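Putative S-adenosyl-L-methionine-dependent Methyltransferase (Methanococcus maripaludis, PDB 3DLC) binds S-adenosylmethionine and is probably a methyltransferase of the class I Rossmann-like type, with its substrate not firmly established. Local coordinates at residues E181-F186 with Y198-G203. Residues are numbered along the deposited sequence; the frame is centred on the assembly and turned at random.
Sequences ENVERF and YEIILG. Unlike the reference sequence in segment 198-203: Gly-203 (reference Glu). With ACT (acetate ion), chain B.
The Val-183 and Ile-200 side chains run antiparallel, side by side, where helix 180-193 packs on strand 198-203. This strand is an edge of the mixed sheet of a class I, Rossmann-like methyltransferase. Strand order 3-2-1-4-5-7-6, with 206-211 antiparallel, is the signature of that fold. The helix segment runs nearly antiparallel to the strand, at 171°, with the axes 8.9 Å apart. The side chains that meet are apolar.

Ile-200 sends its two branches to different places on the helix. Ile-200 CG2 meets Val-183 CG1 at 4.1 Å. The longer branch reaches over the helix backbone: CG1 is anti to the carbonyl carbon (chi1 -59°) and the chain then extends to CD1. Ile-200 CD1 sits 3.7 Å from Phe-186 C and also meets Val-183 O and Phe-186 CB. With an alanine here, Val-183 CG1 would probably lose its methyl partner and the backbone near Phe-186 the CD1 that packs on it.

Val-183 divides its methyls between two strand residues. CG1 serves Ile-200, while Val-183 CG2 turns to Leu-202 CB, 4.2 Å away, and the two side chains meet at a slant. Phe-207 on the neighbouring strand touches both Val-183 and Ile-200. The Phe-186 side chain turns from the strand and touches Val-121, Val-127 and Ile-209; it lies about 10 Å, side chain to side chain, from Val-102 and from Ser-120, both of which bind S-adenosylmethionine.

Arg-185 points away from the strand. Its extended chain offers a guanidinium edge to an acetate ion, likely a crystallisation component. Arg-185 NE donates to acetate OXT at 3.0 Å, and Arg-185 NH2 donates to acetate O at 3.1 Å, nearly straight at 176°.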
# COMPACT_ATOMS: atom_id res chain seq x y z
N GLU A 181 12.02 -13.77 -3.22
CA GLU A 181 11.56 -13.85 -4.61
C GLU A 181 11.15 -12.46 -5.09
O GLU A 181 11.46 -12.06 -6.21
CB GLU A 181 10.39 -14.80 -4.75
N ASN A 182 10.45 -11.74 -4.25
CA ASN A 182 9.99 -10.39 -4.55
C ASN A 182 11.09 -9.38 -4.41
O ASN A 182 11.04 -8.36 -5.13
CB ASN A 182 8.73 -10.03 -3.79
CG ASN A 182 7.53 -10.61 -4.45
OD1 ASN A 182 7.47 -10.68 -5.70
ND2 ASN A 182 6.58 -11.05 -3.67
N VAL A 183 12.05 -9.63 -3.53
CA VAL A 183 13.17 -8.71 -3.47
C VAL A 183 13.86 -8.73 -4.84
O VAL A 183 14.13 -7.66 -5.42
CB VAL A 183 14.13 -9.04 -2.34
CG1 VAL A 183 15.31 -8.11 -2.38
CG2 VAL A 183 13.40 -8.94 -0.98
N GLU A 184 14.11 -9.93 -5.37
CA GLU A 184 14.74 -10.07 -6.66
C GLU A 184 13.89 -9.52 -7.79
O GLU A 184 14.33 -8.79 -8.68
CB GLU A 184 15.05 -11.52 -6.95
CG GLU A 184 15.65 -11.68 -8.33
CD GLU A 184 16.81 -12.62 -8.34
OE1 GLU A 184 17.72 -12.40 -7.52
OE2 GLU A 184 16.84 -13.52 -9.20
N ARG A 185 12.63 -9.89 -7.78
CA ARG A 185 11.72 -9.46 -8.84
C ARG A 185 11.71 -7.95 -8.96
O ARG A 185 11.85 -7.38 -10.05
CB ARG A 185 10.30 -9.94 -8.60
CG ARG A 185 9.30 -9.55 -9.69
CD ARG A 185 7.86 -9.92 -9.40
NE ARG A 185 7.09 -9.57 -10.59
CZ ARG A 185 5.80 -9.30 -10.64
NH1 ARG A 185 5.07 -9.32 -9.57
NH2 ARG A 185 5.27 -8.98 -11.80
N PHE A 186 11.51 -7.29 -7.83
CA PHE A 186 11.37 -5.83 -7.83
C PHE A 186 12.68 -5.08 -8.00
O PHE A 186 12.67 -4.01 -8.59
CB PHE A 186 10.46 -5.38 -6.69
CG PHE A 186 9.05 -5.73 -6.95
CD1 PHE A 186 8.33 -5.00 -7.88
CD2 PHE A 186 8.47 -6.82 -6.39
CE1 PHE A 186 7.04 -5.36 -8.20
CE2 PHE A 186 7.19 -7.18 -6.69
CZ PHE A 186 6.47 -6.46 -7.60
N TYR A 198 17.57 3.41 -4.19
CA TYR A 198 16.48 2.70 -3.50
C TYR A 198 17.03 1.71 -2.50
O TYR A 198 18.20 1.32 -2.54
CB TYR A 198 15.54 1.97 -4.51
CG TYR A 198 16.16 0.82 -5.29
CD1 TYR A 198 16.41 -0.40 -4.70
CD2 TYR A 198 16.45 0.93 -6.63
CE1 TYR A 198 16.96 -1.47 -5.42
CE2 TYR A 198 17.01 -0.12 -7.35
CZ TYR A 198 17.23 -1.32 -6.75
OH TYR A 198 17.83 -2.38 -7.41
N GLU A 199 16.13 1.30 -1.61
CA GLU A 199 16.32 0.16 -0.75
C GLU A 199 15.11 -0.76 -0.93
O GLU A 199 13.99 -0.28 -1.06
CB GLU A 199 16.31 0.55 0.74
CG GLU A 199 17.33 1.54 1.18
CD GLU A 199 16.94 2.19 2.50
OE1 GLU A 199 15.88 2.87 2.49
OE2 GLU A 199 17.64 1.99 3.50
N ILE A 200 15.32 -2.06 -0.95
CA ILE A 200 14.22 -3.04 -0.88
C ILE A 200 14.54 -3.85 0.34
O ILE A 200 15.60 -4.45 0.41
CB ILE A 200 14.06 -3.88 -2.13
CG1 ILE A 200 13.82 -3.00 -3.36
CG2 ILE A 200 12.92 -4.84 -1.97
CD1 ILE A 200 13.77 -3.77 -4.68
N ILE A 201 13.63 -3.86 1.30
CA ILE A 201 13.85 -4.49 2.61
C ILE A 201 12.92 -5.67 2.84
O ILE A 201 11.79 -5.72 2.34
CB ILE A 201 13.66 -3.51 3.80
CG1 ILE A 201 12.22 -3.03 3.92
CG2 ILE A 201 14.63 -2.30 3.71
CD1 ILE A 201 12.03 -2.22 5.17
N LEU A 202 13.41 -6.59 3.65
CA LEU A 202 12.64 -7.74 4.07
C LEU A 202 13.04 -8.06 5.50
O LEU A 202 14.19 -8.31 5.78
CB LEU A 202 12.90 -8.92 3.14
CG LEU A 202 12.27 -10.24 3.49
CD1 LEU A 202 10.77 -10.18 3.42
CD2 LEU A 202 12.84 -11.33 2.55
N GLY A 203 12.06 -8.03 6.38
CA GLY A 203 12.30 -8.32 7.77
C GLY A 203 11.03 -8.52 8.53
O GLY A 203 9.97 -8.76 7.96
C ACT B . 8.06 -8.51 -14.12
O ACT B . 6.89 -8.88 -14.41
OXT ACT B . 8.61 -9.05 -13.13
CH3 ACT B . 8.74 -7.47 -14.95